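Local atomic coordinates of ethyl acetate hydrolase (Pseudomonas veronii, PDB entry 5EFZ), a protein that hydrolyses ethyl acetate to ethanol and acetate, a step in the bacterial breakdown of short-chain methyl ketones such as 2-butanone. Residues 175-179 with 312-316; 302-308 with 328-334. All coordinates share one frame; numbering follows the deposited sequence.

In the fold
Both contacts are largely buried and lie at the ends of neighbouring parallel strands of the alpha/beta-hydrolase sheet, their centres about 13 Å apart. Contact 1 ties the loop after strand 170-174 to helix 310-317 through one glutamate carboxylate that receives backbone N-H groups. Contact 2 joins the loop after strand 296-300 to the loop after strand 324-325, and its chemistry is that of the active site: a histidine-aspartate hydrogen bond, two phenylalanines and a bound acetate. Since 302-308 runs on into helix 310-317, the two contacts hold successive parts of one connection, and they touch where Phe308 packs against Ala175 and Thr177.

Contact 1 (175-179 with 312-316); sequences AGTAR and DCLSE. With EDO (1,2-ethanediol), chain M.
Glu316 reaches from helix 310-317 to the backbone of 175-179 and carries the polar part of the contact. Its carboxylate takes two N-H groups in a row, both on the syn side: Ala178 N to Glu316 OE1 at 2.6 Å (N-H...O 165°), and Arg179 N to Glu316 OE2 at 3.0 Å. Extended beyond CG (chi2 -174°), the side chain carries its charge across to the loop. Each oxygen has a further partner. A water donates both to Glu316 OE1 and to Gly176 O, while O2 of a 1,2-ethanediol, probably from the crystallisation liquor, donates to Glu316 OE2 at 2.6 Å; the diol's other hydroxyl donates to Arg179 O.

Van der Waals contacts surround these bonds. Thr177 crosses Glu316 at about a right angle, and Thr177 CB lies 3.3 Å from Glu316 OE1. Thr177 CG2 meets Asp312 CB at 4.0 Å and Cys313 SG at 4.1 Å; Cys313 SG lies 3.6 Å from Gly176 O. Leu286 and Leu290 of helix 286-290 and Tyr158 pack on the buried Glu316, whose charge is probably offset by the two N-H groups, the water and the diol. An alanine in place of Glu316 would probably leave the N-H groups of Ala178 and Arg179 without their acceptor and open a gap beside Tyr158 and Leu290.

The guanidinium of Arg179 leads away to Gly284 and Ser279. The arrangement joins a strand-end loop of the alpha/beta-hydrolase fold, close to the inferred nucleophile Ser151, to the helix that follows the loop of the inferred triad acid Asp305.

Contact 2 (302-308 with 328-334); sequences ISHDQFF and LRSIDGH. With ACT (acetate ion), chain O.
The acid and histidine of the Ser-His-Asp triad inferred for this alpha/beta hydrolase meet here, Asp305 and His334 each on a loop following a strand. His334 ND1 donates to Asp305 OD2 at 2.6 Å (N-H...O 166°); OD2 lies nearly in the ring plane, while the donor meets OD2 on its syn side, tilted out of the carboxylate plane, the two planes standing 71° apart. The other oxygen, Asp305 OD1, takes the backbone N-H groups of Phe307 and Phe308, each at 2.9 Å, the first closing an Asx turn and the second arriving from above the carboxylate plane. These bonds fix the rotation of the carboxylate.

Phe307 comes over one face of the imidazole, CZ above its centre and 3.3 Å from His334 CD2. The two rings are oblique to each other. Phe308 turns an edge to the histidine, with CD2 of Phe308 3.6 Å from His334 CE1.

Farther along, a single beta bridge pairs Ile302 with Leu328, and Ser303 N donates to Leu328 O. Ser303 OG sits between its own N and carbonyl carbon (chi1 61°), from where it accepts from Ser330 N at 2.9 Å and is hydrogen-bonded to His304 ND1. The methyl CG2 of Ile331 lies over the face of the His304 ring in a CH-pi contact, 3.8 Å from the centroid. Gly333 has positive phi, and a CB there would probably crowd His304 O.

On its far edge, His334 NE2 donates to O of an acetate that is also hydrogen-bonded to Ser151 OG, Tyr68 N and Met152 N. With ND1 tied to Asp305, the ring presents NE2 to the inferred nucleophile Ser151 and to this acetate, probably from the crystallisation liquor though chemically identical to one product of the reaction, consistent with a charge relay.

Contact 1 (175-179 with 312-316)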
# COMPACT_ATOMS: atom_id res chain seq x y z
N ALA A 175 -3.00 5.44 16.05
CA ALA A 175 -3.05 5.00 14.68
C ALA A 175 -4.41 5.26 14.01
O ALA A 175 -5.01 4.37 13.40
CB ALA A 175 -2.68 3.51 14.62
N GLY A 176 -4.87 6.50 14.07
CA GLY A 176 -6.10 6.85 13.37
C GLY A 176 -6.26 8.36 13.29
O GLY A 176 -5.55 9.12 13.97
N THR A 177 -7.18 8.82 12.44
CA THR A 177 -7.37 10.26 12.25
C THR A 177 -8.78 10.71 12.60
O THR A 177 -9.72 9.90 12.73
CB THR A 177 -7.09 10.67 10.79
OG1 THR A 177 -7.88 9.84 9.94
CG2 THR A 177 -5.61 10.47 10.41
N ALA A 178 -8.92 12.02 12.73
CA ALA A 178 -10.19 12.62 13.08
C ALA A 178 -11.06 12.87 11.84
O ALA A 178 -12.27 12.93 11.95
CB ALA A 178 -9.95 13.94 13.85
N ARG A 179 -10.43 13.06 10.68
CA ARG A 179 -11.17 13.16 9.42
C ARG A 179 -10.49 12.31 8.37
O ARG A 179 -9.30 12.48 8.11
CB ARG A 179 -11.24 14.61 8.91
CG ARG A 179 -11.98 14.71 7.55
CD ARG A 179 -12.49 16.13 7.26
NE ARG A 179 -11.42 17.06 6.94
CZ ARG A 179 -11.58 18.37 6.80
NH1 ARG A 179 -12.80 18.93 6.96
NH2 ARG A 179 -10.53 19.13 6.51
N ASP A 312 -0.14 12.50 8.39
CA ASP A 312 -1.59 12.67 8.54
C ASP A 312 -1.94 13.08 9.97
O ASP A 312 -2.70 14.03 10.20
CB ASP A 312 -2.36 11.38 8.23
CG ASP A 312 -2.40 11.02 6.73
OD1 ASP A 312 -2.24 11.90 5.85
OD2 ASP A 312 -2.58 9.81 6.45
N CYS A 313 -1.35 12.39 10.94
CA CYS A 313 -1.77 12.60 12.33
C CYS A 313 -1.13 13.85 12.87
O CYS A 313 -1.72 14.53 13.69
CB CYS A 313 -1.42 11.40 13.21
SG CYS A 313 -2.28 9.89 12.65
N LEU A 314 0.09 14.14 12.41
CA LEU A 314 0.73 15.37 12.85
C LEU A 314 -0.11 16.60 12.43
O LEU A 314 -0.25 17.56 13.20
CB LEU A 314 2.15 15.45 12.30
CG LEU A 314 2.93 16.71 12.67
CD1 LEU A 314 3.06 16.88 14.21
CD2 LEU A 314 4.28 16.72 11.99
N SER A 315 -0.67 16.57 11.21
CA SER A 315 -1.38 17.74 10.72
C SER A 315 -2.62 18.00 11.56
O SER A 315 -3.00 19.16 11.75
CB SER A 315 -1.76 17.60 9.24
OG SER A 315 -2.73 16.58 9.07
N GLU A 316 -3.23 16.95 12.08
CA GLU A 316 -4.39 17.09 12.98
C GLU A 316 -3.96 17.51 14.40
O GLU A 316 -4.62 18.34 15.05
CB GLU A 316 -5.19 15.79 13.05
CG GLU A 316 -5.85 15.43 11.71
CD GLU A 316 -6.78 14.22 11.76
OE1 GLU A 316 -6.68 13.36 12.69
OE2 GLU A 316 -7.64 14.14 10.86
C1 EDO M . -5.76 13.36 7.70
O1 EDO M . -6.85 12.95 6.89
C2 EDO M . -5.90 14.85 7.99
O2 EDO M . -7.23 15.15 8.46
O HOH W 1 -4.73 12.08 14.09

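Contact 2 (302-308 with 328-334)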
# COMPACT_ATOMS: atom_id res chain seq x y z
N ILE A 302 1.49 5.18 14.44
CA ILE A 302 2.54 4.17 14.45
C ILE A 302 3.49 4.56 13.33
O ILE A 302 3.02 4.89 12.23
CB ILE A 302 1.96 2.76 14.28
CG1 ILE A 302 1.16 2.40 15.57
CG2 ILE A 302 3.08 1.71 13.93
CD1 ILE A 302 0.29 1.14 15.46
N SER A 303 4.79 4.58 13.62
CA SER A 303 5.78 5.16 12.71
C SER A 303 5.69 4.64 11.27
O SER A 303 5.80 5.43 10.30
CB SER A 303 7.21 4.95 13.27
OG SER A 303 7.51 3.56 13.41
N HIS A 304 5.49 3.32 11.10
CA HIS A 304 5.54 2.72 9.77
C HIS A 304 4.13 2.35 9.25
O HIS A 304 3.99 1.56 8.32
CB HIS A 304 6.46 1.47 9.78
CG HIS A 304 7.92 1.80 9.90
ND1 HIS A 304 8.47 2.43 11.01
CD2 HIS A 304 8.95 1.65 9.03
CE1 HIS A 304 9.75 2.60 10.83
NE2 HIS A 304 10.08 2.13 9.63
N ASP A 305 3.10 2.94 9.85
CA ASP A 305 1.71 2.78 9.35
C ASP A 305 1.63 3.31 7.91
O ASP A 305 1.95 4.47 7.64
CB ASP A 305 0.73 3.53 10.29
CG ASP A 305 -0.73 3.18 10.05
OD1 ASP A 305 -1.14 2.99 8.88
OD2 ASP A 305 -1.47 3.07 11.07
N GLN A 306 1.19 2.46 6.98
CA GLN A 306 1.09 2.81 5.58
C GLN A 306 -0.11 3.66 5.20
O GLN A 306 -0.13 4.19 4.09
CB GLN A 306 1.07 1.53 4.74
CG GLN A 306 2.26 0.63 5.02
CD GLN A 306 3.58 1.29 4.72
OE1 GLN A 306 3.77 1.83 3.62
NE2 GLN A 306 4.51 1.25 5.68
N PHE A 307 -1.13 3.74 6.05
CA PHE A 307 -2.32 4.48 5.60
C PHE A 307 -2.89 5.47 6.60
O PHE A 307 -3.61 6.38 6.19
CB PHE A 307 -3.42 3.50 5.10
CG PHE A 307 -3.88 2.51 6.09
CD1 PHE A 307 -5.00 2.76 6.86
CD2 PHE A 307 -3.24 1.29 6.22
CE1 PHE A 307 -5.46 1.83 7.78
CE2 PHE A 307 -3.68 0.35 7.13
CZ PHE A 307 -4.80 0.63 7.91
N PHE A 308 -2.55 5.35 7.88
CA PHE A 308 -2.80 6.45 8.81
C PHE A 308 -1.41 6.99 9.16
O PHE A 308 -0.81 6.54 10.12
CB PHE A 308 -3.54 5.98 10.07
CG PHE A 308 -5.03 5.79 9.91
CD1 PHE A 308 -5.83 6.87 9.53
CD2 PHE A 308 -5.62 4.58 10.20
CE1 PHE A 308 -7.22 6.70 9.40
CE2 PHE A 308 -7.01 4.40 10.09
CZ PHE A 308 -7.81 5.47 9.70
N LEU A 328 4.32 6.15 18.07
CA LEU A 328 4.80 4.85 18.52
C LEU A 328 5.79 4.33 17.49
O LEU A 328 5.47 4.28 16.30
CB LEU A 328 3.64 3.87 18.67
CG LEU A 328 2.63 4.31 19.74
CD1 LEU A 328 1.44 3.40 19.66
CD2 LEU A 328 3.29 4.20 21.12
N ARG A 329 6.97 3.91 17.92
CA ARG A 329 8.00 3.51 16.96
C ARG A 329 7.83 2.02 16.74
O ARG A 329 8.08 1.23 17.66
CB ARG A 329 9.42 3.82 17.48
CG ARG A 329 9.68 5.31 17.63
CD ARG A 329 10.89 5.65 18.50
NE ARG A 329 11.04 7.10 18.48
CZ ARG A 329 12.03 7.76 17.89
NH1 ARG A 329 13.04 7.11 17.34
NH2 ARG A 329 12.04 9.09 17.90
N SER A 330 7.40 1.62 15.54
CA SER A 330 7.26 0.20 15.26
C SER A 330 7.26 -0.06 13.76
O SER A 330 6.42 0.50 13.04
CB SER A 330 5.94 -0.34 15.85
OG SER A 330 5.80 -1.70 15.47
N ILE A 331 8.16 -0.92 13.30
CA ILE A 331 8.14 -1.29 11.88
C ILE A 331 6.97 -2.23 11.58
O ILE A 331 6.75 -2.59 10.41
CB ILE A 331 9.47 -1.94 11.44
CG1 ILE A 331 9.69 -3.26 12.18
CG2 ILE A 331 10.66 -0.96 11.63
CD1 ILE A 331 10.82 -4.07 11.64
N ASP A 332 6.21 -2.65 12.61
CA ASP A 332 5.07 -3.54 12.34
C ASP A 332 3.93 -2.74 11.71
O ASP A 332 2.99 -3.31 11.17
CB ASP A 332 4.55 -4.24 13.61
CG ASP A 332 5.49 -5.33 14.11
OD1 ASP A 332 6.70 -5.31 13.79
OD2 ASP A 332 5.03 -6.22 14.86
N GLY A 333 4.02 -1.42 11.74
CA GLY A 333 3.03 -0.62 11.01
C GLY A 333 1.65 -0.76 11.63
O GLY A 333 1.48 -1.05 12.83
N HIS A 334 0.63 -0.60 10.78
CA HIS A 334 -0.72 -0.50 11.32
C HIS A 334 -1.12 -1.69 12.20
O HIS A 334 -1.70 -1.52 13.31
CB HIS A 334 -1.70 -0.36 10.16
CG HIS A 334 -3.07 0.00 10.63
ND1 HIS A 334 -3.40 1.29 11.03
CD2 HIS A 334 -4.19 -0.75 10.80
CE1 HIS A 334 -4.68 1.32 11.39
NE2 HIS A 334 -5.18 0.10 11.26
C ACT O . -8.55 -1.04 12.11
O ACT O . -7.79 -0.46 11.28
OXT ACT O . -9.54 -0.37 12.57
CH3 ACT O . -8.27 -2.44 12.54